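Biofilm-associated surface protein (Staphylococcus aureus, PDB 7C7U) probably promotes biofilm formation and adhesion at the staphylococcal cell surface, as a calcium-binding, wall-anchored protein that is linked to functional amyloid. Local coordinates at residues K259-Y264 / E360-A365; I229-Q234 / V327-N332; E444-S449 / P562-S567. All blocks are in the same frame, centred on the assembly; numbering follows the deposited sequence.

In the fold
From the N terminus, the chain first runs through 229-234, one side of contact 2, then 259-264, one side of contact 1. Segment 327-332 next closes contact 2, and 360-365 closes contact 1, so the two loops cross. They also touch: Phe364 packs on Ile231, and the backbone at Tyr264 probably hydrogen-bonds to Asn332. Together they join the five-stranded sheet holding 228-237 and 323-331 to the four-stranded sheet holding 359-369. After the cluster of calcium sites at 389-433, contact 3 closes a separate loop in series, about 59 Å from contact 1 between centres, tying strand 447-451 of one apparent domain to the loop before strand 567-571 of the next.

Contact 1 (K259-Y264 / E360-A365); sequences KDLLPY and EDFTFA
Leu261 sits on Phe362 at one margin of a two-sheet beta sandwich, where the 3-10 turn 259-264 carries the chain from strand 252-257 of one sheet to strand 265-272 of the other. The leucine lies over one face of the Phe362 ring. Its CD2 makes a CH-pi contact 3.9 Å from the ring centroid, 14° off the normal, while Leu261 CG comes within 3.6 Å of Phe362 CD2 on the same ring. With CG set beside the backbone N (chi1 -79°) and the chain then extended, the two methyls part company: CD2 stays over Phe362, and CD1 turns to the edge of Phe364, 3.6 Å from its CZ. One branched side chain thus meets two aromatic rings of strand 359-369, one over a face and the other at a rim. Leu329 of strand 323-331 touches both Leu261 and Phe364, extending this buried apolar cluster into the facing sheet. Asp260 comes at Phe362 from a different direction, its CB lying in the ring plane 3.8 Å from CE2. Away from the apolar cluster the contact turns polar. Lys259 NZ forms a salt bridge to Asp260 OD1, with a weak hydrogen bond, which may ease the approach of two like charges with carboxylate planes 50° apart, Asp260 OD2 lying 3.9 Å from Glu360 OE2.

Contact 2 (I229-Q234 / V327-N332); sequences ILIDQQ and VVLKLN
Ile231 lays its CD1 methyl across Leu329, 3.6 Å from both CG and CD1 of that leucine. The isoleucine's chi2 of 146°, well short of full extension, sets the methyl against Leu329 rather than over Val327, the residue paired with Ile231. Leu329 is shared: its CD1 also rests 3.8 Å from Ile229 CB, so one leucine touches both isoleucines of the partner strand. On the reverse face Leu230 and Val328, a non-hydrogen-bonded pair, lie side by side and point the same way, with Leu230 CD2 3.9 Å from Val328 CG2. Two hydrogen-bonded pairs flank them, Ile229 with Leu329 and Ile231 with Val327. Each pair is joined by two backbone bonds of 2.8 Å from N to O, the straightest running from Val327 N to Ile231 O at 179°. The strands run antiparallel at 169°, and 210-220 and 265-272 continue the sheet beyond them. Ile231, Val327 and Leu329 all reach strand 252-257 of the facing sheet, which buries their side of the pair. Here an antiparallel pair far apart in sequence turns its aliphatic face to a second sheet, the arrangement of a beta sandwich.

Contact 3 (E444-S449 / P562-S567); sequences EDTVVS and PADDTS
Thr566 stands over the backbone of Val447 with its two branches doing different work. Its OG1 lies between the backbone N and the carbonyl carbon (chi1 51°) and donates to Val447 O at 2.7 Å, from 70° above the carbonyl plane. This OG1 is hydrogen-bonded to Ser449 OG at 2.6 Å, so one hydroxyl joins a carbonyl and a second hydroxyl across the contact. The other branch, CG2, crosses Asp445 and lies 3.3 Å from its OD1. Asp445 is held at both oxygens: OD2 takes bonds from Thr541 OG1 and the backbone N of Thr442, OD1 one from the backbone N of Ser542. Val447 passes obliquely by Asp565, with CG1 3.8 Å from Asp565 OD1. This oxygen is tied down by the backbone N of Thr566, which meets it on the anti side at 2.7 Å, and it takes another bond from a water shared with Ser449 OG. A second water spans the outer rim, accepting from Thr446 OG1 at 3.0 Å and donating to Asp564 OD2 at 2.6 Å. Small polar side chains and bridging waters join the start of strand 447-451 to the 562-567 loop, consistent with an interface between successive beta-rich domains of a surface protein.

Contact 1 (K259-Y264 / E360-A365)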
ATOM      1  N   LYS A 259     -19.603   9.545  -6.001  1.00 32.17           N
ATOM      2  CA  LYS A 259     -20.796   9.270  -5.200  1.00 38.27           C
ATOM      3  C   LYS A 259     -20.607   8.079  -4.240  1.00 38.18           C
ATOM      4  O   LYS A 259     -21.200   8.057  -3.157  1.00 39.08           O
ATOM      5  CB  LYS A 259     -21.986   9.040  -6.132  1.00 38.32           C
ATOM      6  CG  LYS A 259     -21.850   7.832  -7.034  1.00 44.85           C
ATOM      7  CD  LYS A 259     -23.047   7.731  -7.986  1.00 55.29           C
ATOM      8  CE  LYS A 259     -22.977   6.459  -8.819  1.00 55.20           C
ATOM      9  NZ  LYS A 259     -22.989   5.257  -7.910  1.00 58.37           N
ATOM     10  N   ASP A 260     -19.802   7.082  -4.607  1.00 36.06           N
ATOM     11  CA  ASP A 260     -19.630   5.934  -3.712  1.00 42.24           C
ATOM     12  C   ASP A 260     -18.815   6.245  -2.470  1.00 42.01           C
ATOM     13  O   ASP A 260     -18.815   5.436  -1.538  1.00 35.64           O
ATOM     14  CB  ASP A 260     -18.982   4.759  -4.442  1.00 45.27           C
ATOM     15  CG  ASP A 260     -19.895   4.154  -5.480  1.00 48.18           C
ATOM     16  OD1 ASP A 260     -21.119   4.308  -5.328  1.00 48.18           O
ATOM     17  OD2 ASP A 260     -19.396   3.524  -6.432  1.00 55.12           O
ATOM     18  N   LEU A 261     -18.105   7.365  -2.424  1.00 35.47           N
ATOM     19  CA  LEU A 261     -17.429   7.730  -1.189  1.00 35.30           C
ATOM     20  C   LEU A 261     -18.352   8.443  -0.217  1.00 34.61           C
ATOM     21  O   LEU A 261     -18.027   8.542   0.966  1.00 34.82           O
ATOM     22  CB  LEU A 261     -16.213   8.616  -1.492  1.00 36.47           C
ATOM     23  CG  LEU A 261     -14.984   7.862  -1.980  1.00 34.03           C
ATOM     24  CD1 LEU A 261     -13.834   8.812  -2.253  1.00 34.78           C
ATOM     25  CD2 LEU A 261     -14.590   6.819  -0.919  1.00 35.93           C
ATOM     26  N   LEU A 262     -19.494   8.934  -0.684  1.00 36.43           N
ATOM     27  CA  LEU A 262     -20.345   9.771   0.160  1.00 39.97           C
ATOM     28  C   LEU A 262     -20.724   9.141   1.500  1.00 39.71           C
ATOM     29  O   LEU A 262     -20.741   9.878   2.504  1.00 37.46           O
ATOM     30  CB  LEU A 262     -21.604  10.164  -0.621  1.00 42.08           C
ATOM     31  CG  LEU A 262     -21.409  11.010  -1.881  1.00 42.94           C
ATOM     32  CD1 LEU A 262     -22.727  11.653  -2.255  1.00 42.86           C
ATOM     33  CD2 LEU A 262     -20.315  12.061  -1.704  1.00 42.11           C
ATOM     34  N   PRO A 263     -21.039   7.837   1.601  1.00 40.63           N
ATOM     35  CA  PRO A 263     -21.316   7.244   2.931  1.00 39.65           C
ATOM     36  C   PRO A 263     -20.157   7.324   3.917  1.00 41.00           C
ATOM     37  O   PRO A 263     -20.358   7.095   5.121  1.00 41.03           O
ATOM     38  CB  PRO A 263     -21.650   5.780   2.607  1.00 38.53           C
ATOM     39  CG  PRO A 263     -22.120   5.789   1.196  1.00 44.93           C
ATOM     40  CD  PRO A 263     -21.314   6.883   0.511  1.00 38.94           C
ATOM     41  N   TYR A 264     -18.944   7.592   3.452  1.00 38.39           N
ATOM     42  CA  TYR A 264     -17.777   7.621   4.316  1.00 35.51           C
ATOM     43  C   TYR A 264     -17.286   9.022   4.616  1.00 37.46           C
ATOM     44  O   TYR A 264     -16.275   9.168   5.305  1.00 38.74           O
ATOM     45  CB  TYR A 264     -16.649   6.804   3.685  1.00 38.05           C
ATOM     46  CG  TYR A 264     -17.101   5.421   3.330  1.00 39.82           C
ATOM     47  CD1 TYR A 264     -17.088   4.415   4.280  1.00 42.15           C
ATOM     48  CD2 TYR A 264     -17.581   5.126   2.063  1.00 40.55           C
ATOM     49  CE1 TYR A 264     -17.515   3.143   3.973  1.00 42.76           C
ATOM     50  CE2 TYR A 264     -18.015   3.850   1.745  1.00 40.26           C
ATOM     51  CZ  TYR A 264     -17.973   2.865   2.714  1.00 40.06           C
ATOM     52  OH  TYR A 264     -18.394   1.596   2.436  1.00 44.56           O
ATOM     53  N   GLU A 360     -11.108  -1.087  -5.746  1.00 34.59           N
ATOM     54  CA  GLU A 360     -12.168  -0.164  -6.109  1.00 30.44           C
ATOM     55  C   GLU A 360     -11.545   1.171  -6.495  1.00 28.61           C
ATOM     56  O   GLU A 360     -10.715   1.712  -5.759  1.00 30.39           O
ATOM     57  CB  GLU A 360     -13.177   0.032  -4.968  1.00 34.04           C
ATOM     58  CG  GLU A 360     -14.515   0.564  -5.497  1.00 36.69           C
ATOM     59  CD  GLU A 360     -15.609   0.672  -4.439  1.00 44.96           C
ATOM     60  OE1 GLU A 360     -15.390   0.270  -3.279  1.00 44.33           O
ATOM     61  OE2 GLU A 360     -16.697   1.178  -4.774  1.00 47.46           O
ATOM     62  N   ASP A 361     -11.962   1.694  -7.634  1.00 26.38           N
ATOM     63  CA  ASP A 361     -11.533   3.008  -8.112  1.00 30.14           C
ATOM     64  C   ASP A 361     -12.597   4.054  -7.822  1.00 29.22           C
ATOM     65  O   ASP A 361     -13.789   3.812  -8.041  1.00 31.39           O
ATOM     66  CB  ASP A 361     -11.277   2.975  -9.615  1.00 29.22           C
ATOM     67  CG  ASP A 361     -10.077   2.151  -9.971  1.00 34.79           C
ATOM     68  OD1 ASP A 361      -9.096   2.173  -9.194  1.00 33.93           O
ATOM     69  OD2 ASP A 361     -10.118   1.469 -11.011  1.00 35.90           O
ATOM     70  N   PHE A 362     -12.160   5.233  -7.364  1.00 29.43           N
ATOM     71  CA  PHE A 362     -13.043   6.378  -7.212  1.00 28.65           C
ATOM     72  C   PHE A 362     -12.503   7.531  -8.047  1.00 27.85           C
ATOM     73  O   PHE A 362     -11.293   7.740  -8.110  1.00 26.86           O
ATOM     74  CB  PHE A 362     -13.188   6.801  -5.755  1.00 28.18           C
ATOM     75  CG  PHE A 362     -13.580   5.654  -4.839  1.00 30.15           C
ATOM     76  CD1 PHE A 362     -12.617   4.817  -4.317  1.00 29.33           C
ATOM     77  CD2 PHE A 362     -14.906   5.406  -4.555  1.00 32.32           C
ATOM     78  CE1 PHE A 362     -12.965   3.735  -3.494  1.00 34.87           C
ATOM     79  CE2 PHE A 362     -15.263   4.334  -3.731  1.00 37.33           C
ATOM     80  CZ  PHE A 362     -14.288   3.509  -3.204  1.00 32.53           C
ATOM     81  N   THR A 363     -13.398   8.253  -8.702  1.00 29.58           N
ATOM     82  CA  THR A 363     -12.984   9.304  -9.623  1.00 28.04           C
ATOM     83  C   THR A 363     -13.518  10.647  -9.165  1.00 27.32           C
ATOM     84  O   THR A 363     -14.525  10.723  -8.459  1.00 28.50           O
ATOM     85  CB  THR A 363     -13.432   8.990 -11.054  1.00 27.36           C
ATOM     86  OG1 THR A 363     -14.818   8.678 -11.060  1.00 30.79           O
ATOM     87  CG2 THR A 363     -12.649   7.796 -11.598  1.00 27.43           C
ATOM     88  N   PHE A 364     -12.785  11.709  -9.542  1.00 27.92           N
ATOM     89  CA  PHE A 364     -13.055  13.074  -9.117  1.00 25.86           C
ATOM     90  C   PHE A 364     -12.764  14.011 -10.284  1.00 24.86           C
ATOM     91  O   PHE A 364     -12.051  13.643 -11.226  1.00 21.85           O
ATOM     92  CB  PHE A 364     -12.195  13.488  -7.926  1.00 24.72           C
ATOM     93  CG  PHE A 364     -12.150  12.453  -6.848  1.00 27.86           C
ATOM     94  CD1 PHE A 364     -11.295  11.367  -6.953  1.00 24.86           C
ATOM     95  CD2 PHE A 364     -13.010  12.537  -5.772  1.00 26.18           C
ATOM     96  CE1 PHE A 364     -11.279  10.381  -5.960  1.00 28.43           C
ATOM     97  CE2 PHE A 364     -12.997  11.555  -4.786  1.00 29.21           C
ATOM     98  CZ  PHE A 364     -12.132  10.486  -4.890  1.00 29.34           C
ATOM     99  N   ALA A 365     -13.335  15.212 -10.208  1.00 23.43           N
ATOM    100  CA  ALA A 365     -13.077  16.268 -11.199  1.00 24.79           C
ATOM    101  C   ALA A 365     -13.138  17.637 -10.531  1.00 28.37           C
ATOM    102  O   ALA A 365     -13.842  17.834  -9.531  1.00 27.23           O
ATOM    103  CB  ALA A 365     -14.063  16.211 -12.385  1.00 21.38           C
TER

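Contact 2 (I229-Q234 / V327-N332)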
ATOM      1  N   ILE A 229      -9.116  11.855   2.622  1.00 31.31           N
ATOM      2  CA  ILE A 229      -8.742  11.756   1.224  1.00 30.57           C
ATOM      3  C   ILE A 229      -8.424  13.169   0.761  1.00 27.23           C
ATOM      4  O   ILE A 229      -9.215  14.088   0.996  1.00 28.64           O
ATOM      5  CB  ILE A 229      -9.862  11.111   0.379  1.00 29.47           C
ATOM      6  CG1 ILE A 229     -10.195   9.694   0.898  1.00 28.77           C
ATOM      7  CG2 ILE A 229      -9.459  11.049  -1.097  1.00 28.71           C
ATOM      8  CD1 ILE A 229      -9.043   8.747   0.741  1.00 28.79           C
ATOM      9  N   LEU A 230      -7.248  13.350   0.168  1.00 25.03           N
ATOM     10  CA  LEU A 230      -6.833  14.638  -0.377  1.00 28.28           C
ATOM     11  C   LEU A 230      -6.949  14.592  -1.891  1.00 29.73           C
ATOM     12  O   LEU A 230      -6.372  13.709  -2.528  1.00 33.66           O
ATOM     13  CB  LEU A 230      -5.397  14.980   0.019  1.00 31.79           C
ATOM     14  CG  LEU A 230      -5.013  14.916   1.499  1.00 36.19           C
ATOM     15  CD1 LEU A 230      -3.570  15.313   1.658  1.00 38.82           C
ATOM     16  CD2 LEU A 230      -5.913  15.826   2.324  1.00 37.06           C
ATOM     17  N   ILE A 231      -7.656  15.552  -2.463  1.00 31.60           N
ATOM     18  CA  ILE A 231      -7.859  15.614  -3.907  1.00 30.66           C
ATOM     19  C   ILE A 231      -7.199  16.907  -4.357  1.00 26.95           C
ATOM     20  O   ILE A 231      -7.747  17.983  -4.116  1.00 28.09           O
ATOM     21  CB  ILE A 231      -9.342  15.581  -4.265  1.00 28.89           C
ATOM     22  CG1 ILE A 231      -9.966  14.282  -3.727  1.00 33.70           C
ATOM     23  CG2 ILE A 231      -9.551  15.689  -5.799  1.00 30.87           C
ATOM     24  CD1 ILE A 231     -11.367  14.495  -3.287  1.00 35.98           C
ATOM     25  N   ASP A 232      -5.993  16.818  -4.926  1.00 25.76           N
ATOM     26  CA  ASP A 232      -5.191  17.999  -5.251  1.00 33.48           C
ATOM     27  C   ASP A 232      -5.197  18.234  -6.753  1.00 34.41           C
ATOM     28  O   ASP A 232      -4.685  17.404  -7.510  1.00 36.82           O
ATOM     29  CB  ASP A 232      -3.742  17.858  -4.789  1.00 31.90           C
ATOM     30  CG  ASP A 232      -3.601  17.739  -3.278  1.00 36.93           C
ATOM     31  OD1 ASP A 232      -4.443  18.275  -2.539  1.00 37.32           O
ATOM     32  OD2 ASP A 232      -2.619  17.114  -2.836  1.00 39.63           O
ATOM     33  N   GLN A 233      -5.690  19.392  -7.176  1.00 29.78           N
ATOM     34  CA  GLN A 233      -5.673  19.748  -8.586  1.00 27.81           C
ATOM     35  C   GLN A 233      -4.527  20.720  -8.861  1.00 30.08           C
ATOM     36  O   GLN A 233      -4.294  21.647  -8.086  1.00 32.59           O
ATOM     37  CB  GLN A 233      -7.006  20.370  -9.000  1.00 26.58           C
ATOM     38  CG  GLN A 233      -7.072  20.775 -10.486  1.00 26.74           C
ATOM     39  CD  GLN A 233      -8.451  21.243 -10.903  1.00 26.69           C
ATOM     40  OE1 GLN A 233      -9.376  21.270 -10.088  1.00 28.39           O
ATOM     41  NE2 GLN A 233      -8.591  21.652 -12.169  1.00 28.65           N
ATOM     42  N   GLN A 234      -3.795  20.485  -9.945  1.00 27.49           N
ATOM     43  CA  GLN A 234      -2.796  21.426 -10.436  1.00 29.33           C
ATOM     44  C   GLN A 234      -3.277  21.987 -11.769  1.00 26.97           C
ATOM     45  O   GLN A 234      -3.787  21.240 -12.609  1.00 26.36           O
ATOM     46  CB  GLN A 234      -1.435  20.750 -10.643  1.00 30.50           C
ATOM     47  CG  GLN A 234      -1.008  19.778  -9.534  1.00 44.32           C
ATOM     48  CD  GLN A 234      -0.354  20.449  -8.329  1.00 50.11           C
ATOM     49  OE1 GLN A 234       0.039  21.608  -8.384  1.00 53.35           O
ATOM     50  NE2 GLN A 234      -0.236  19.706  -7.230  1.00 50.52           N
ATOM     51  N   VAL A 327      -8.879  19.809  -2.249  1.00 29.29           N
ATOM     52  CA  VAL A 327     -10.137  19.449  -1.611  1.00 27.82           C
ATOM     53  C   VAL A 327      -9.843  18.339  -0.609  1.00 26.97           C
ATOM     54  O   VAL A 327      -9.149  17.374  -0.941  1.00 24.43           O
ATOM     55  CB  VAL A 327     -11.191  19.011  -2.637  1.00 25.37           C
ATOM     56  CG1 VAL A 327     -12.477  18.552  -1.926  1.00 27.30           C
ATOM     57  CG2 VAL A 327     -11.507  20.178  -3.586  1.00 27.33           C
ATOM     58  N   VAL A 328     -10.371  18.474   0.602  1.00 28.23           N
ATOM     59  CA  VAL A 328     -10.135  17.507   1.683  1.00 30.92           C
ATOM     60  C   VAL A 328     -11.443  16.816   2.031  1.00 28.18           C
ATOM     61  O   VAL A 328     -12.436  17.479   2.357  1.00 33.71           O
ATOM     62  CB  VAL A 328      -9.535  18.185   2.923  1.00 29.44           C
ATOM     63  CG1 VAL A 328      -9.293  17.116   4.056  1.00 31.61           C
ATOM     64  CG2 VAL A 328      -8.234  18.895   2.565  1.00 30.29           C
ATOM     65  N   LEU A 329     -11.443  15.484   1.992  1.00 31.77           N
ATOM     66  CA  LEU A 329     -12.589  14.687   2.412  1.00 26.72           C
ATOM     67  C   LEU A 329     -12.214  14.052   3.747  1.00 35.02           C
ATOM     68  O   LEU A 329     -11.315  13.208   3.793  1.00 29.11           O
ATOM     69  CB  LEU A 329     -12.927  13.608   1.391  1.00 31.04           C
ATOM     70  CG  LEU A 329     -12.857  13.913  -0.098  1.00 36.98           C
ATOM     71  CD1 LEU A 329     -13.154  12.611  -0.818  1.00 36.41           C
ATOM     72  CD2 LEU A 329     -13.841  15.027  -0.480  1.00 31.32           C
ATOM     73  N   LYS A 330     -12.889  14.465   4.816  1.00 31.38           N
ATOM     74  CA  LYS A 330     -12.658  13.905   6.139  1.00 33.67           C
ATOM     75  C   LYS A 330     -13.495  12.638   6.297  1.00 35.46           C
ATOM     76  O   LYS A 330     -14.727  12.686   6.198  1.00 37.10           O
ATOM     77  CB  LYS A 330     -13.009  14.936   7.211  1.00 37.83           C
ATOM     78  CG  LYS A 330     -11.972  16.026   7.370  1.00 41.83           C
ATOM     79  CD  LYS A 330     -12.145  16.803   8.679  1.00 52.65           C
ATOM     80  CE  LYS A 330     -10.988  17.776   8.889  1.00 52.40           C
ATOM     81  NZ  LYS A 330     -11.133  18.643  10.094  1.00 57.74           N
ATOM     82  N   LEU A 331     -12.836  11.508   6.525  1.00 37.58           N
ATOM     83  CA  LEU A 331     -13.561  10.252   6.700  1.00 39.58           C
ATOM     84  C   LEU A 331     -14.287  10.227   8.041  1.00 39.06           C
ATOM     85  O   LEU A 331     -13.866  10.854   9.017  1.00 37.45           O
ATOM     86  CB  LEU A 331     -12.611   9.059   6.611  1.00 33.30           C
ATOM     87  CG  LEU A 331     -11.948   8.899   5.251  1.00 35.42           C
ATOM     88  CD1 LEU A 331     -10.933   7.778   5.272  1.00 35.91           C
ATOM     89  CD2 LEU A 331     -12.999   8.689   4.149  1.00 39.27           C
ATOM     90  N   ASN A 332     -15.391   9.482   8.082  1.00 40.72           N
ATOM     91  CA  ASN A 332     -16.153   9.306   9.311  1.00 42.82           C
ATOM     92  C   ASN A 332     -15.916   7.943   9.959  1.00 43.36           C
ATOM     93  O   ASN A 332     -16.535   7.648  10.982  1.00 41.70           O
ATOM     94  CB  ASN A 332     -17.659   9.519   9.052  1.00 36.40           C
ATOM     95  CG  ASN A 332     -18.240   8.554   8.031  1.00 40.86           C
ATOM     96  OD1 ASN A 332     -17.695   7.484   7.782  1.00 40.06           O
ATOM     97  ND2 ASN A 332     -19.364   8.941   7.425  1.00 39.80           N
TER

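Contact 3 (E444-S449 / P562-S567)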
ATOM      1  N   GLU A 444      11.937 -28.018  39.078  1.00 35.07           N
ATOM      2  CA  GLU A 444      13.321 -27.685  39.419  1.00 37.06           C
ATOM      3  C   GLU A 444      13.982 -26.738  38.419  1.00 39.23           C
ATOM      4  O   GLU A 444      15.073 -26.225  38.699  1.00 32.52           O
ATOM      5  CB  GLU A 444      14.163 -28.955  39.537  1.00 38.65           C
ATOM      6  CG  GLU A 444      14.010 -29.609  40.910  1.00 42.39           C
ATOM      7  CD  GLU A 444      14.754 -30.922  41.031  1.00 47.31           C
ATOM      8  OE1 GLU A 444      15.026 -31.545  39.979  1.00 45.54           O
ATOM      9  OE2 GLU A 444      15.060 -31.327  42.183  1.00 45.48           O
ATOM     10  N   ASP A 445      13.350 -26.486  37.283  1.00 31.83           N
ATOM     11  CA  ASP A 445      13.919 -25.599  36.270  1.00 38.45           C
ATOM     12  C   ASP A 445      13.735 -24.137  36.643  1.00 36.16           C
ATOM     13  O   ASP A 445      12.799 -23.764  37.362  1.00 38.22           O
ATOM     14  CB  ASP A 445      13.289 -25.869  34.902  1.00 30.79           C
ATOM     15  CG  ASP A 445      13.835 -27.130  34.268  1.00 36.93           C
ATOM     16  OD1 ASP A 445      15.071 -27.191  34.077  1.00 34.99           O
ATOM     17  OD2 ASP A 445      13.048 -28.071  34.002  1.00 36.59           O
ATOM     18  N   THR A 446      14.659 -23.302  36.159  1.00 32.61           N
ATOM     19  CA  THR A 446      14.644 -21.883  36.471  1.00 36.53           C
ATOM     20  C   THR A 446      14.520 -21.005  35.232  1.00 36.85           C
ATOM     21  O   THR A 446      14.622 -19.781  35.353  1.00 33.31           O
ATOM     22  CB  THR A 446      15.901 -21.500  37.263  1.00 37.27           C
ATOM     23  OG1 THR A 446      17.061 -21.849  36.506  1.00 38.73           O
ATOM     24  CG2 THR A 446      15.932 -22.235  38.628  1.00 41.92           C
ATOM     25  N   VAL A 447      14.310 -21.591  34.048  1.00 34.04           N
ATOM     26  CA  VAL A 447      14.171 -20.823  32.811  1.00 36.36           C
ATOM     27  C   VAL A 447      13.082 -21.466  31.956  1.00 36.77           C
ATOM     28  O   VAL A 447      13.042 -22.691  31.802  1.00 36.66           O
ATOM     29  CB  VAL A 447      15.491 -20.720  32.008  1.00 36.58           C
ATOM     30  CG1 VAL A 447      15.321 -19.773  30.770  1.00 36.27           C
ATOM     31  CG2 VAL A 447      16.644 -20.239  32.883  1.00 40.06           C
ATOM     32  N   VAL A 448      12.200 -20.636  31.399  1.00 38.54           N
ATOM     33  CA  VAL A 448      11.262 -21.044  30.356  1.00 31.46           C
ATOM     34  C   VAL A 448      11.870 -20.611  29.029  1.00 36.58           C
ATOM     35  O   VAL A 448      12.011 -19.412  28.773  1.00 34.11           O
ATOM     36  CB  VAL A 448       9.878 -20.411  30.545  1.00 36.68           C
ATOM     37  CG1 VAL A 448       8.928 -20.800  29.362  1.00 31.10           C
ATOM     38  CG2 VAL A 448       9.275 -20.779  31.881  1.00 36.07           C
ATOM     39  N   SER A 449      12.251 -21.578  28.193  1.00 37.67           N
ATOM     40  CA  SER A 449      12.869 -21.308  26.902  1.00 40.29           C
ATOM     41  C   SER A 449      11.896 -21.611  25.770  1.00 35.25           C
ATOM     42  O   SER A 449      11.148 -22.593  25.827  1.00 37.15           O
ATOM     43  CB  SER A 449      14.141 -22.142  26.719  1.00 42.70           C
ATOM     44  OG  SER A 449      15.045 -21.905  27.778  1.00 39.63           O
ATOM     45  N   PRO A 562      22.557 -27.338  29.818  1.00 50.40           N
ATOM     46  CA  PRO A 562      23.375 -27.014  30.998  1.00 51.63           C
ATOM     47  C   PRO A 562      22.546 -26.712  32.242  1.00 53.44           C
ATOM     48  O   PRO A 562      21.329 -26.507  32.200  1.00 47.20           O
ATOM     49  CB  PRO A 562      24.180 -25.787  30.552  1.00 54.88           C
ATOM     50  CG  PRO A 562      23.419 -25.207  29.408  1.00 50.96           C
ATOM     51  CD  PRO A 562      22.745 -26.363  28.728  1.00 55.51           C
ATOM     52  N   ALA A 563      23.276 -26.632  33.367  1.00 53.14           N
ATOM     53  CA  ALA A 563      22.705 -26.799  34.702  1.00 50.52           C
ATOM     54  C   ALA A 563      21.723 -25.700  35.090  1.00 55.38           C
ATOM     55  O   ALA A 563      20.814 -25.949  35.892  1.00 57.18           O
ATOM     56  CB  ALA A 563      23.825 -26.871  35.737  1.00 53.92           C
ATOM     57  N   ASP A 564      21.875 -24.491  34.551  1.00 49.80           N
ATOM     58  CA  ASP A 564      21.052 -23.367  34.975  1.00 51.94           C
ATOM     59  C   ASP A 564      20.335 -22.745  33.779  1.00 50.17           C
ATOM     60  O   ASP A 564      20.100 -21.536  33.743  1.00 48.60           O
ATOM     61  CB  ASP A 564      21.915 -22.326  35.690  1.00 52.05           C
ATOM     62  CG  ASP A 564      21.290 -21.825  36.988  1.00 60.66           C
ATOM     63  OD1 ASP A 564      21.216 -22.621  37.953  1.00 64.78           O
ATOM     64  OD2 ASP A 564      20.898 -20.638  37.055  1.00 61.85           O
ATOM     65  N   ASP A 565      19.979 -23.573  32.798  1.00 51.01           N
ATOM     66  CA  ASP A 565      19.308 -23.110  31.588  1.00 48.95           C
ATOM     67  C   ASP A 565      18.389 -24.217  31.091  1.00 48.52           C
ATOM     68  O   ASP A 565      18.420 -25.347  31.587  1.00 48.33           O
ATOM     69  CB  ASP A 565      20.308 -22.712  30.499  1.00 49.07           C
ATOM     70  CG  ASP A 565      19.796 -21.570  29.626  1.00 52.12           C
ATOM     71  OD1 ASP A 565      18.557 -21.389  29.515  1.00 48.07           O
ATOM     72  OD2 ASP A 565      20.640 -20.843  29.064  1.00 55.38           O
ATOM     73  N   THR A 566      17.557 -23.883  30.100  1.00 42.69           N
ATOM     74  CA  THR A 566      16.656 -24.867  29.515  1.00 41.11           C
ATOM     75  C   THR A 566      16.684 -24.803  27.991  1.00 43.25           C
ATOM     76  O   THR A 566      15.717 -25.177  27.331  1.00 43.01           O
ATOM     77  CB  THR A 566      15.230 -24.700  30.043  1.00 41.75           C
ATOM     78  OG1 THR A 566      14.821 -23.339  29.903  1.00 37.09           O
ATOM     79  CG2 THR A 566      15.165 -25.083  31.537  1.00 42.16           C
ATOM     80  N   SER A 567      17.792 -24.329  27.427  1.00 44.12           N
ATOM     81  CA  SER A 567      17.999 -24.339  25.986  1.00 48.00           C
ATOM     82  C   SER A 567      19.479 -24.562  25.714  1.00 49.06           C
ATOM     83  O   SER A 567      20.340 -24.188  26.520  1.00 49.25           O
ATOM     84  CB  SER A 567      17.493 -23.044  25.329  1.00 44.16           C
ATOM     85  OG  SER A 567      18.550 -22.118  25.176  1.00 51.12           O
TER
HETATM   86  O   HOH W   1      19.038 -19.913  35.398  1.00 50.78           O
HETATM   87  O   HOH W   2      17.097 -20.247  27.476  1.00 46.51           O